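Local coordinates for nicotinamide riboside transporter PnuC (Neisseria mucosa ATCC 25996, PDB 4QTN), which binds nicotinamide riboside, a form of vitamin B3, and as a homotrimeric membrane protein probably carries it across the bacterial inner membrane, at residues G13-F18 against K59-N64; M25-Q30 against A46-I51; K122-T127 against L176-Q181; L191-W196 against P209-Y214. One frame throughout, in Å; residues are numbered along the deposited sequence.

Interaction 1: residues G13-F18 against K59-N64; sequences GGWTHF and KGKISN. With BOG (octyl beta-D-glucopyranoside), chain J.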
loop_
_atom_site.group_PDB
_atom_site.type_symbol
_atom_site.label_atom_id
_atom_site.label_comp_id
_atom_site.label_asym_id
_atom_site.label_seq_id
_atom_site.Cartn_x
_atom_site.Cartn_y
_atom_site.Cartn_z
ATOM N N GLY C 13 18.891 21.265 8.215
ATOM C CA GLY C 13 18.964 21.056 9.657
ATOM C C GLY C 13 18.082 19.939 10.152
ATOM O O GLY C 13 16.889 19.899 9.863
ATOM N N GLY C 14 18.677 19.021 10.901
ATOM C CA GLY C 14 17.917 18.111 11.745
ATOM C C GLY C 14 17.103 17.076 11.002
ATOM O O GLY C 14 16.039 16.680 11.469
ATOM N N TRP C 15 17.597 16.632 9.838
ATOM C CA TRP C 15 17.084 15.401 9.198
ATOM C C TRP C 15 17.754 14.189 9.783
ATOM O O TRP C 15 18.985 14.182 9.976
ATOM C CB TRP C 15 17.326 15.391 7.686
ATOM C CG TRP C 15 16.808 16.554 6.966
ATOM C CD1 TRP C 15 17.491 17.683 6.650
ATOM C CD2 TRP C 15 15.504 16.705 6.415
ATOM N NE1 TRP C 15 16.691 18.543 5.947
ATOM C CE2 TRP C 15 15.462 17.967 5.787
ATOM C CE3 TRP C 15 14.362 15.911 6.408
ATOM C CZ2 TRP C 15 14.321 18.454 5.156
ATOM C CZ3 TRP C 15 13.228 16.391 5.781
ATOM C CH2 TRP C 15 13.218 17.659 5.160
ATOM N N THR C 16 16.952 13.156 10.058
ATOM C CA THR C 16 17.473 11.806 10.237
ATOM C C THR C 16 18.053 11.289 8.925
ATOM O O THR C 16 17.744 11.821 7.829
ATOM C CB THR C 16 16.393 10.818 10.684
ATOM O OG1 THR C 16 15.425 10.670 9.644
ATOM C CG2 THR C 16 15.720 11.296 11.919
ATOM N N HIS C 17 18.893 10.252 9.040
ATOM C CA HIS C 17 19.465 9.560 7.881
ATOM C C HIS C 17 18.349 9.027 6.987
ATOM O O HIS C 17 18.336 9.266 5.765
ATOM C CB HIS C 17 20.357 8.412 8.349
ATOM C CG HIS C 17 20.983 7.643 7.235
ATOM N ND1 HIS C 17 20.271 6.763 6.451
ATOM C CD2 HIS C 17 22.254 7.618 6.770
ATOM C CE1 HIS C 17 21.075 6.230 5.549
ATOM N NE2 HIS C 17 22.284 6.733 5.719
ATOM N N PHE C 18 17.393 8.340 7.614
ATOM C CA PHE C 18 16.270 7.760 6.922
ATOM C C PHE C 18 15.440 8.825 6.152
ATOM O O PHE C 18 15.196 8.681 4.949
ATOM C CB PHE C 18 15.433 7.003 7.913
ATOM C CG PHE C 18 14.195 6.407 7.339
ATOM C CD1 PHE C 18 14.233 5.199 6.687
ATOM C CD2 PHE C 18 12.983 7.019 7.517
ATOM C CE1 PHE C 18 13.082 4.618 6.196
ATOM C CE2 PHE C 18 11.819 6.451 7.023
ATOM C CZ PHE C 18 11.873 5.250 6.355
ATOM N N LYS C 59 7.771 16.891 8.540
ATOM C CA LYS C 59 8.808 17.304 9.492
ATOM C C LYS C 59 8.316 18.409 10.436
ATOM O O LYS C 59 8.841 18.585 11.545
ATOM C CB LYS C 59 10.049 17.780 8.736
ATOM C CG LYS C 59 11.138 16.739 8.607
ATOM C CD LYS C 59 11.681 16.386 9.963
ATOM C CE LYS C 59 13.189 16.424 9.980
ATOM N NZ LYS C 59 13.680 15.811 11.247
ATOM N N GLY C 60 7.308 19.146 9.986
ATOM C CA GLY C 60 6.776 20.256 10.744
ATOM C C GLY C 60 7.596 21.508 10.546
ATOM O O GLY C 60 7.545 22.404 11.370
ATOM N N LYS C 61 8.370 21.555 9.452
ATOM C CA LYS C 61 9.181 22.741 9.093
ATOM C C LYS C 61 8.343 23.839 8.441
ATOM O O LYS C 61 7.471 23.560 7.607
ATOM C CB LYS C 61 10.305 22.348 8.151
ATOM C CG LYS C 61 11.330 21.437 8.771
ATOM C CD LYS C 61 12.609 21.417 7.961
ATOM C CE LYS C 61 13.730 20.781 8.758
ATOM N NZ LYS C 61 14.933 21.661 8.817
ATOM N N ILE C 62 8.646 25.089 8.783
ATOM C CA ILE C 62 7.813 26.236 8.373
ATOM C C ILE C 62 7.988 26.626 6.912
ATOM O O ILE C 62 7.080 27.216 6.303
ATOM C CB ILE C 62 8.082 27.472 9.238
ATOM C CG1 ILE C 62 7.132 28.597 8.842
ATOM C CG2 ILE C 62 9.544 27.907 9.118
ATOM C CD1 ILE C 62 6.469 29.259 10.013
ATOM N N SER C 63 9.160 26.310 6.363
ATOM C CA SER C 63 9.498 26.658 4.983
ATOM C C SER C 63 8.834 25.753 3.993
ATOM O O SER C 63 9.162 25.791 2.827
ATOM C CB SER C 63 10.998 26.575 4.762
ATOM O OG SER C 63 11.416 25.218 4.757
ATOM N N ASN C 64 7.940 24.895 4.465
ATOM C CA ASN C 64 7.098 24.127 3.570
ATOM C C ASN C 64 6.255 25.060 2.719
ATOM O O ASN C 64 6.027 24.793 1.548
ATOM C CB ASN C 64 6.202 23.139 4.346
ATOM C CG ASN C 64 4.827 23.711 4.656
ATOM O OD1 ASN C 64 3.901 23.640 3.830
ATOM N ND2 ASN C 64 4.677 24.269 5.857
HETATM C C1 BOG J . 22.316 16.167 7.315
HETATM O O1 BOG J . 21.579 15.618 6.280
HETATM C C2 BOG J . 21.440 16.291 8.554
HETATM O O2 BOG J . 20.297 17.197 8.315
HETATM C C3 BOG J . 22.222 16.822 9.702
HETATM O O3 BOG J . 21.324 16.938 10.851
HETATM C C4 BOG J . 23.393 15.960 10.049
HETATM O O4 BOG J . 24.225 16.641 11.006
HETATM C C5 BOG J . 24.252 15.521 8.840
HETATM O O5 BOG J . 23.508 15.288 7.558
HETATM C C6 BOG J . 24.924 14.247 9.214
HETATM O O6 BOG J . 26.134 14.088 8.479
HETATM C "C1'" BOG J . 21.135 16.565 5.274
HETATM C "C2'" BOG J . 19.908 15.939 4.534
HETATM C "C3'" BOG J . 19.465 16.835 3.404
HETATM C "C4'" BOG J . 18.363 16.086 2.592
HETATM C "C5'" BOG J . 17.816 16.992 1.448
HETATM C "C6'" BOG J . 17.130 18.244 2.049
HETATM C "C7'" BOG J . 17.596 19.524 1.311
HETATM C "C8'" BOG J . 16.561 19.942 0.207
#
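Two lysines, Lys59 and Lys61, reach across to the connection between helices 4-12 and 17-34 and meet its backbone carbonyls. Lys61 NZ donates to Gly13 O over 2.8 Å, in the carbonyl plane and on a lone pair. Its chain is nearly straight until the last torsion (chi4 -127°) turns NZ onto the oxygen. Lys59 NZ bonds to Gly14 O, and the chain behind it is bent twice, which lays its methylenes beside Trp15. Here the packing is close: Lys59 CG lies 3.5 Å from Trp15 CZ3. Lysine suits both tasks, since its long apolar shaft can flank an indole while its ammonium meets oxygens. Gly14 has positive phi, which glycine adopts easily. The other side is looser. Thr16 is exposed and barely touched. A bound octyl glucoside lies against Gly14 and Trp15, its O2 accepting from Trp15 N at 3.2 Å while an alkyl carbon, C4', sits over one indole face. Beyond the contact, Lys59 NZ forms a salt bridge with Glu19, and Lys61 NZ also bonds Glu10 O and Thr118 OG1. The chemistry implies that the Lys61 charge is probably stabilised largely by neutral oxygens, whereas that of Lys59 is probably balanced mainly by the carboxylate of Glu19.

Interaction 2: residues M25-Q30 against A46-I51; sequences MFLGIQ and AAVTGI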
loop_
_atom_site.group_PDB
_atom_site.type_symbol
_atom_site.label_atom_id
_atom_site.label_comp_id
_atom_site.label_asym_id
_atom_site.label_seq_id
_atom_site.Cartn_x
_atom_site.Cartn_y
_atom_site.Cartn_z
HETATM N N MSE C 25 15.961 10.042 -2.711
HETATM C CA MSE C 25 15.463 9.101 -3.697
HETATM C C MSE C 25 14.206 9.599 -4.383
HETATM O O MSE C 25 13.969 9.284 -5.542
HETATM C CB MSE C 25 15.209 7.745 -3.123
HETATM C CG MSE C 25 14.810 6.841 -4.271
HETATM SE SE MSE C 25 13.960 5.257 -3.534
HETATM C CE MSE C 25 15.656 4.471 -2.940
ATOM N N PHE C 26 13.388 10.372 -3.682
ATOM C CA PHE C 26 12.155 10.865 -4.279
ATOM C C PHE C 26 12.445 11.896 -5.357
ATOM O O PHE C 26 11.810 11.902 -6.411
ATOM C CB PHE C 26 11.238 11.449 -3.220
ATOM C CG PHE C 26 10.350 10.432 -2.559
ATOM C CD1 PHE C 26 10.033 9.229 -3.207
ATOM C CD2 PHE C 26 9.789 10.688 -1.302
ATOM C CE1 PHE C 26 9.198 8.296 -2.606
ATOM C CE2 PHE C 26 8.955 9.762 -0.704
ATOM C CZ PHE C 26 8.658 8.563 -1.361
ATOM N N LEU C 27 13.422 12.758 -5.089
ATOM C CA LEU C 27 13.859 13.764 -6.051
ATOM C C LEU C 27 14.599 13.116 -7.209
ATOM O O LEU C 27 14.483 13.560 -8.345
ATOM C CB LEU C 27 14.747 14.805 -5.374
ATOM C CG LEU C 27 14.095 15.483 -4.175
ATOM C CD1 LEU C 27 15.069 16.409 -3.459
ATOM C CD2 LEU C 27 12.831 16.218 -4.598
ATOM N N GLY C 28 15.341 12.048 -6.915
ATOM C CA GLY C 28 15.977 11.230 -7.949
ATOM C C GLY C 28 15.010 10.660 -8.980
ATOM O O GLY C 28 15.186 10.878 -10.180
ATOM N N ILE C 29 14.005 9.909 -8.513
ATOM C CA ILE C 29 13.005 9.298 -9.403
ATOM C C ILE C 29 12.310 10.382 -10.217
ATOM O O ILE C 29 11.891 10.165 -11.366
ATOM C CB ILE C 29 11.941 8.498 -8.604
ATOM C CG1 ILE C 29 12.605 7.477 -7.672
ATOM C CG2 ILE C 29 10.954 7.805 -9.534
ATOM C CD1 ILE C 29 13.484 6.466 -8.377
ATOM N N GLN C 30 12.206 11.555 -9.616
ATOM C CA GLN C 30 11.600 12.695 -10.255
ATOM C C GLN C 30 12.546 13.269 -11.318
ATOM O O GLN C 30 12.113 13.594 -12.427
ATOM C CB GLN C 30 11.235 13.755 -9.200
ATOM C CG GLN C 30 9.958 14.528 -9.489
ATOM C CD GLN C 30 8.838 13.645 -10.010
ATOM O OE1 GLN C 30 8.415 13.784 -11.162
ATOM N NE2 GLN C 30 8.348 12.731 -9.165
ATOM N N ALA C 46 6.540 20.848 -10.760
ATOM C CA ALA C 46 5.397 20.749 -9.866
ATOM C C ALA C 46 5.535 19.576 -8.899
ATOM O O ALA C 46 5.007 19.623 -7.801
ATOM C CB ALA C 46 4.091 20.659 -10.654
ATOM N N ALA C 47 6.262 18.539 -9.296
ATOM C CA ALA C 47 6.512 17.423 -8.392
ATOM C C ALA C 47 7.625 17.736 -7.413
ATOM O O ALA C 47 7.404 17.746 -6.216
ATOM C CB ALA C 47 6.816 16.167 -9.165
ATOM N N VAL C 48 8.810 18.046 -7.931
ATOM C CA VAL C 48 9.961 18.408 -7.082
ATOM C C VAL C 48 9.629 19.436 -5.976
ATOM O O VAL C 48 9.901 19.190 -4.797
ATOM C CB VAL C 48 11.168 18.879 -7.914
ATOM C CG1 VAL C 48 12.232 19.503 -7.021
ATOM C CG2 VAL C 48 11.742 17.710 -8.674
ATOM N N THR C 49 9.069 20.585 -6.362
ATOM C CA THR C 49 8.409 21.469 -5.396
ATOM C C THR C 49 7.056 20.869 -5.165
ATOM O O THR C 49 6.211 20.932 -6.025
ATOM C CB THR C 49 8.232 22.924 -5.928
ATOM O OG1 THR C 49 7.335 22.936 -7.045
ATOM C CG2 THR C 49 9.566 23.523 -6.352
ATOM N N GLY C 50 6.867 20.227 -4.035
ATOM C CA GLY C 50 5.636 19.521 -3.799
ATOM C C GLY C 50 5.932 18.269 -3.073
ATOM O O GLY C 50 5.299 17.962 -2.073
ATOM N N ILE C 51 6.929 17.544 -3.556
ATOM C CA ILE C 51 7.540 16.493 -2.756
ATOM C C ILE C 51 8.252 17.139 -1.580
ATOM O O ILE C 51 8.055 16.738 -0.438
ATOM C CB ILE C 51 8.502 15.615 -3.577
ATOM C CG1 ILE C 51 7.711 14.557 -4.340
ATOM C CG2 ILE C 51 9.496 14.924 -2.670
ATOM C CD1 ILE C 51 8.406 14.043 -5.583
#
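This is an antiparallel, side-by-side contact of two consecutive transmembrane helices, 17-34 and 41-59, and it is held by apolar packing. Over these short segments the axes run at 174° and approach to 9.9 Å, so the helices run almost exactly antiparallel here. Ile51 serves three partners. Its CG2 branch reaches the CB of Phe26 at 3.9 Å and the CD2 of Leu27 at 4.1 Å, while CD1, on the other branch, lies 3.8 Å from Gln30 NE2. A beta-branched residue suits this place because its two arms can serve different neighbours. Leu27 CD2 also meets Val48 CG1 at 4.1 Å, the two side chains crossing at about a right angle. One turn on, Gln30 bends at chi2 (42°), which folds its carboxamide back over Ala47; CD comes to 3.3 Å from Ala47 CB. The small methyl of alanine leaves room for this amide, and the glutamine methylenes do apolar work as well, CG lying 3.7 Å from Val48 CG2. Around the pair, helix 208-234 packs on Phe26, Ile29 and Ile51 through Met216 and on Gln30 through Pro209. Its Tyr217, a riboside-binding residue, bonds Gly50 O. Helix 64-80 touches Ala46 and Thr49 of the second helix, and on the first, Met25 and Ile29 meet Ala183 and Val166 of a neighbouring subunit.

Interaction 3: residues K122-T127 against L176-Q181; sequences KAKALT and LRYREQ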
loop_
_atom_site.group_PDB
_atom_site.type_symbol
_atom_site.label_atom_id
_atom_site.label_comp_id
_atom_site.label_asym_id
_atom_site.label_seq_id
_atom_site.Cartn_x
_atom_site.Cartn_y
_atom_site.Cartn_z
ATOM N N LYS C 122 4.513 23.296 16.760
ATOM C CA LYS C 122 3.984 22.607 17.928
ATOM C C LYS C 122 2.705 21.882 17.556
ATOM O O LYS C 122 1.732 22.493 17.198
ATOM C CB LYS C 122 3.757 23.589 19.086
ATOM C CG LYS C 122 5.045 23.991 19.820
ATOM C CD LYS C 122 4.777 24.881 21.041
ATOM C CE LYS C 122 4.550 26.343 20.650
ATOM N NZ LYS C 122 3.945 27.157 21.751
ATOM N N ALA C 123 2.747 20.560 17.588
ATOM C CA ALA C 123 1.655 19.748 17.063
ATOM C C ALA C 123 0.639 19.443 18.151
ATOM O O ALA C 123 1.015 19.192 19.285
ATOM C CB ALA C 123 2.200 18.461 16.463
ATOM N N LYS C 124 -0.647 19.490 17.798
ATOM C CA LYS C 124 -1.738 19.236 18.754
ATOM C C LYS C 124 -2.537 18.004 18.341
ATOM O O LYS C 124 -2.515 17.609 17.177
ATOM C CB LYS C 124 -2.675 20.459 18.872
ATOM C CG LYS C 124 -1.988 21.734 19.321
ATOM C CD LYS C 124 -2.977 22.844 19.656
ATOM C CE LYS C 124 -3.683 23.382 18.412
ATOM N NZ LYS C 124 -4.387 24.668 18.686
ATOM N N ALA C 125 -3.254 17.415 19.302
ATOM C CA ALA C 125 -4.055 16.214 19.057
ATOM C C ALA C 125 -5.510 16.433 19.439
ATOM O O ALA C 125 -5.814 16.653 20.605
ATOM C CB ALA C 125 -3.487 15.034 19.829
ATOM N N LEU C 126 -6.403 16.355 18.443
ATOM C CA LEU C 126 -7.859 16.306 18.668
ATOM C C LEU C 126 -8.252 15.100 19.499
ATOM O O LEU C 126 -7.584 14.054 19.435
ATOM C CB LEU C 126 -8.605 16.226 17.340
ATOM C CG LEU C 126 -8.492 17.361 16.332
ATOM C CD1 LEU C 126 -9.278 16.966 15.110
ATOM C CD2 LEU C 126 -8.982 18.699 16.878
ATOM N N THR C 127 -9.354 15.224 20.257
ATOM C CA THR C 127 -9.949 14.056 20.936
ATOM C C THR C 127 -11.071 13.467 20.097
ATOM O O THR C 127 -11.442 14.031 19.068
ATOM C CB THR C 127 -10.473 14.382 22.338
ATOM O OG1 THR C 127 -11.751 15.012 22.236
ATOM C CG2 THR C 127 -9.509 15.286 23.069
ATOM N N LEU C 176 -4.146 24.553 11.226
ATOM C CA LEU C 176 -4.461 24.549 12.673
ATOM C C LEU C 176 -3.534 23.669 13.563
ATOM O O LEU C 176 -3.759 23.577 14.766
ATOM C CB LEU C 176 -5.917 24.146 12.907
ATOM C CG LEU C 176 -7.038 25.185 12.763
ATOM C CD1 LEU C 176 -8.168 24.824 13.715
ATOM C CD2 LEU C 176 -6.563 26.615 13.008
ATOM N N ARG C 177 -2.540 22.998 12.952
ATOM C CA ARG C 177 -1.502 22.222 13.686
ATOM C C ARG C 177 -1.971 20.899 14.349
ATOM O O ARG C 177 -1.419 20.486 15.362
ATOM C CB ARG C 177 -0.800 23.105 14.717
ATOM C CG ARG C 177 0.107 24.149 14.111
ATOM C CD ARG C 177 0.020 25.477 14.845
ATOM N NE ARG C 177 0.064 25.308 16.290
ATOM C CZ ARG C 177 -0.832 25.811 17.129
ATOM N NH1 ARG C 177 -1.842 26.559 16.667
ATOM N NH2 ARG C 177 -0.713 25.582 18.434
ATOM N N TYR C 178 -2.968 20.235 13.772
ATOM C CA TYR C 178 -3.487 18.997 14.368
ATOM C C TYR C 178 -2.933 17.763 13.694
ATOM O O TYR C 178 -2.833 17.701 12.472
ATOM C CB TYR C 178 -5.023 18.975 14.356
ATOM C CG TYR C 178 -5.632 19.906 15.386
ATOM C CD1 TYR C 178 -5.616 19.583 16.752
ATOM C CD2 TYR C 178 -6.182 21.120 15.009
ATOM C CE1 TYR C 178 -6.154 20.437 17.698
ATOM C CE2 TYR C 178 -6.718 21.987 15.948
ATOM C CZ TYR C 178 -6.705 21.642 17.292
ATOM O OH TYR C 178 -7.234 22.509 18.223
ATOM N N ARG C 179 -2.575 16.771 14.494
ATOM C CA ARG C 179 -2.003 15.543 13.963
ATOM C C ARG C 179 -3.009 14.683 13.182
ATOM O O ARG C 179 -2.619 13.835 12.424
ATOM C CB ARG C 179 -1.379 14.721 15.071
ATOM C CG ARG C 179 -1.572 13.240 14.873
ATOM C CD ARG C 179 -0.709 12.449 15.810
ATOM N NE ARG C 179 -1.253 12.430 17.156
ATOM C CZ ARG C 179 -2.328 11.740 17.517
ATOM N NH1 ARG C 179 -3.001 11.017 16.617
ATOM N NH2 ARG C 179 -2.740 11.780 18.776
ATOM N N GLU C 180 -4.301 14.889 13.384
ATOM C CA GLU C 180 -5.294 14.020 12.726
ATOM C C GLU C 180 -5.416 14.297 11.223
ATOM O O GLU C 180 -6.077 13.551 10.496
ATOM C CB GLU C 180 -6.656 14.100 13.427
ATOM C CG GLU C 180 -6.710 13.334 14.757
ATOM C CD GLU C 180 -5.761 13.901 15.813
ATOM O OE1 GLU C 180 -5.474 15.117 15.756
ATOM O OE2 GLU C 180 -5.306 13.132 16.701
ATOM N N GLN C 181 -4.756 15.362 10.765
ATOM C CA GLN C 181 -4.734 15.714 9.359
ATOM C C GLN C 181 -4.214 14.533 8.523
ATOM O O GLN C 181 -4.790 14.195 7.497
ATOM C CB GLN C 181 -3.856 16.943 9.143
ATOM C CG GLN C 181 -2.422 16.759 9.645
ATOM C CD GLN C 181 -1.450 17.736 9.024
ATOM O OE1 GLN C 181 -1.346 17.833 7.801
ATOM N NE2 GLN C 181 -0.730 18.472 9.865
#
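Leu126 and Tyr178 both set CG anti to the carbonyl carbon (chi1 -62° and -74°), and these torsions bring the leucine methyl CD2 over one face of the phenol ring. CD2 stands 3.5 Å from the ring centroid of Tyr178, close to the normal, in a CH-pi contact that suits a flat aromatic and a branched aliphatic chain meeting at about a right angle. The backbones are tied alongside. Lys124 N donates to Arg177 O at 2.7 Å, and Arg179 N to Lys124 O at 2.8 Å; both bonds are nearly straight at the acceptor. Next along, Leu126 N finds a side-chain acceptor, Glu180 OE1, at 3.1 Å, approached from above the carboxylate plane. The other oxygen, Glu180 OE2, lies 3.1 Å from NH1 of Arg179, over the guanidinium face, so charge attraction alone joins them. At the far end Arg177 NE makes a weak bond to Lys122 O at 3.4 Å. Lys124 CE lies over the face of this guanidinium, and its NZ is only 3.8 Å from Arg177 NH1, an approach of like charges that probably costs some energy. Arg177 has positive phi, closing helix 158-175 with a Schellman motif. Outside, Leu126 O accepts from His17 NE2 of a neighbouring subunit, and that histidine also packs on Arg179 and Glu180. The bonding on both sides of Lys124 is the pattern of a parallel beta bridge: a single, isolated one, joining two loops assigned to the cytoplasmic side of this helical membrane fold.

Interaction 4: residues L191-W196 against P209-Y214; sequences LTISLW and PLLLMY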
loop_
_atom_site.group_PDB
_atom_site.type_symbol
_atom_site.label_atom_id
_atom_site.label_comp_id
_atom_site.label_asym_id
_atom_site.label_seq_id
_atom_site.Cartn_x
_atom_site.Cartn_y
_atom_site.Cartn_z
ATOM N N LEU C 191 -6.914 8.620 -3.121
ATOM C CA LEU C 191 -7.937 9.094 -4.065
ATOM C C LEU C 191 -7.362 9.768 -5.301
ATOM O O LEU C 191 -7.670 9.369 -6.417
ATOM C CB LEU C 191 -8.978 9.967 -3.374
ATOM C CG LEU C 191 -9.840 9.131 -2.429
ATOM C CD1 LEU C 191 -10.973 9.944 -1.839
ATOM C CD2 LEU C 191 -10.362 7.888 -3.143
ATOM N N THR C 192 -6.488 10.754 -5.102
ATOM C CA THR C 192 -5.837 11.444 -6.227
ATOM C C THR C 192 -4.971 10.527 -7.137
ATOM O O THR C 192 -4.800 10.825 -8.324
ATOM C CB THR C 192 -4.992 12.629 -5.760
ATOM O OG1 THR C 192 -5.736 13.389 -4.819
ATOM C CG2 THR C 192 -4.642 13.515 -6.924
ATOM N N ILE C 193 -4.422 9.435 -6.587
ATOM C CA ILE C 193 -3.724 8.462 -7.425
ATOM C C ILE C 193 -4.701 7.882 -8.443
ATOM O O ILE C 193 -4.389 7.824 -9.635
ATOM C CB ILE C 193 -3.050 7.335 -6.607
ATOM C CG1 ILE C 193 -1.785 7.841 -5.935
ATOM C CG2 ILE C 193 -2.653 6.189 -7.513
ATOM C CD1 ILE C 193 -1.249 6.894 -4.890
ATOM N N SER C 194 -5.900 7.503 -7.972
ATOM C CA SER C 194 -7.003 7.032 -8.848
ATOM C C SER C 194 -7.418 8.072 -9.857
ATOM O O SER C 194 -7.724 7.738 -10.981
ATOM C CB SER C 194 -8.236 6.662 -8.034
ATOM O OG SER C 194 -7.956 5.664 -7.087
ATOM N N LEU C 195 -7.483 9.335 -9.428
ATOM C CA LEU C 195 -7.812 10.454 -10.328
ATOM C C LEU C 195 -6.884 10.543 -11.521
ATOM O O LEU C 195 -7.342 10.631 -12.657
ATOM C CB LEU C 195 -7.818 11.779 -9.584
ATOM C CG LEU C 195 -9.065 12.022 -8.769
ATOM C CD1 LEU C 195 -9.166 13.495 -8.420
ATOM C CD2 LEU C 195 -10.293 11.553 -9.539
ATOM N N TRP C 196 -5.583 10.521 -11.274
ATOM C CA TRP C 196 -4.637 10.551 -12.364
ATOM C C TRP C 196 -4.533 9.208 -13.108
ATOM O O TRP C 196 -4.040 9.167 -14.226
ATOM C CB TRP C 196 -3.272 11.000 -11.883
ATOM C CG TRP C 196 -3.201 12.424 -11.477
ATOM C CD1 TRP C 196 -3.252 12.909 -10.212
ATOM C CD2 TRP C 196 -2.991 13.549 -12.331
ATOM N NE1 TRP C 196 -3.102 14.273 -10.216
ATOM C CE2 TRP C 196 -2.935 14.692 -11.504
ATOM C CE3 TRP C 196 -2.847 13.705 -13.715
ATOM C CZ2 TRP C 196 -2.752 15.979 -12.013
ATOM C CZ3 TRP C 196 -2.655 14.988 -14.225
ATOM C CH2 TRP C 196 -2.617 16.109 -13.374
ATOM N N PRO C 209 4.949 12.628 -14.046
ATOM C CA PRO C 209 5.572 13.260 -12.885
ATOM C C PRO C 209 4.595 13.451 -11.714
ATOM O O PRO C 209 4.994 13.325 -10.552
ATOM C CB PRO C 209 6.039 14.615 -13.423
ATOM C CG PRO C 209 6.163 14.426 -14.891
ATOM C CD PRO C 209 5.088 13.454 -15.264
ATOM N N LEU C 210 3.327 13.720 -12.013
ATOM C CA LEU C 210 2.364 14.020 -10.953
ATOM C C LEU C 210 1.625 12.787 -10.414
ATOM O O LEU C 210 1.334 12.714 -9.217
ATOM C CB LEU C 210 1.388 15.123 -11.378
ATOM C CG LEU C 210 2.010 16.491 -11.692
ATOM C CD1 LEU C 210 0.939 17.560 -11.830
ATOM C CD2 LEU C 210 3.033 16.894 -10.638
ATOM N N LEU C 211 1.337 11.821 -11.287
ATOM C CA LEU C 211 0.854 10.524 -10.833
ATOM C C LEU C 211 1.900 9.879 -9.942
ATOM O O LEU C 211 1.570 9.326 -8.894
ATOM C CB LEU C 211 0.523 9.607 -12.013
ATOM C CG LEU C 211 0.179 8.141 -11.691
ATOM C CD1 LEU C 211 -0.827 8.013 -10.544
ATOM C CD2 LEU C 211 -0.333 7.441 -12.934
ATOM N N LEU C 212 3.169 9.962 -10.348
ATOM C CA LEU C 212 4.248 9.455 -9.507
ATOM C C LEU C 212 4.360 10.255 -8.229
ATOM O O LEU C 212 4.569 9.691 -7.155
ATOM C CB LEU C 212 5.588 9.431 -10.244
ATOM C CG LEU C 212 6.139 8.033 -10.562
ATOM C CD1 LEU C 212 7.618 8.120 -10.856
ATOM C CD2 LEU C 212 5.899 7.041 -9.435
HETATM N N MSE C 213 4.190 11.570 -8.341
HETATM C CA MSE C 213 4.212 12.430 -7.176
HETATM C C MSE C 213 3.227 11.961 -6.121
HETATM O O MSE C 213 3.585 11.854 -4.950
HETATM C CB MSE C 213 3.914 13.857 -7.556
HETATM C CG MSE C 213 3.909 14.676 -6.289
HETATM SE SE MSE C 213 3.359 16.488 -6.722
HETATM C CE MSE C 213 1.455 16.111 -7.022
ATOM N N TYR C 214 1.986 11.668 -6.522
ATOM C CA TYR C 214 0.972 11.219 -5.560
ATOM C C TYR C 214 1.234 9.869 -4.930
ATOM O O TYR C 214 0.730 9.598 -3.845
ATOM C CB TYR C 214 -0.442 11.296 -6.134
ATOM C CG TYR C 214 -1.034 12.626 -5.902
ATOM C CD1 TYR C 214 -1.683 12.914 -4.716
ATOM C CD2 TYR C 214 -0.839 13.653 -6.812
ATOM C CE1 TYR C 214 -2.168 14.180 -4.457
ATOM C CE2 TYR C 214 -1.328 14.925 -6.574
ATOM C CZ TYR C 214 -1.986 15.187 -5.390
ATOM O OH TYR C 214 -2.471 16.451 -5.137
#
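Thr192 and Tyr214 make the CH-pi part of the contact. The methyl CG2 of Thr192 sits over the centre of the Tyr214 ring, 3.4 Å from its centroid. The threonine torsion puts CG2 anti to the backbone N (OG1 at chi1 -46°), with the methyl against the ring and the hydroxyl bonded to Val188 O, a common way for threonine to satisfy itself inside a membrane helix. The aromatic pair is looser: the five-membered ring of Trp196 and the Tyr214 ring are 5.7 Å apart at their centroids, with planes at 29°, roughly parallel but displaced, with little overlap. Trp196 NE1 bonds Tyr75 OH. The rest is aliphatic. Leu210 CB lies over the rim of one indole face, and its CD1 is 4.0 Å from Trp196 CZ2; Leu211 CD1 meets Ile193 CG2 at 4.0 Å, and Ile193 CG1 packs on Tyr214 CB at 3.7 Å. The axes approach to 9.0 Å, and these branched chains fill the space beside the rings. Tyr214 also meets Tyr217 edge-to-face, and its side chain is about 4 Å from the bound riboside. The arrangement is an antiparallel hairpin of two consecutive transmembrane helices, 181-198 and 208-234, both of which contribute residues to the nicotinamide riboside site.

How the interactions relate
Along the chain, interaction 2 is nested within the loop closed by interaction 1, and both use helix 17-34; interactions 3 and 4 follow in series. Interactions 2 and 4 are helix-helix contacts with centres 13 Å apart, and they touch: Gln30 OE1 lies 3.4 Å from Pro209 CA, and Ala47 CA 3.7 Å from the selenium of Met213. Helices 17-34, 41-59, 181-198 and 208-234 are thereby packed into one body, and the last three carry residues of the riboside pocket. Interactions 1 and 3 involve loops, with centres 18 Å apart, and tie connections between helices. Interaction 3 lies across the chain's centre from interactions 2 and 4, 26 Å from each.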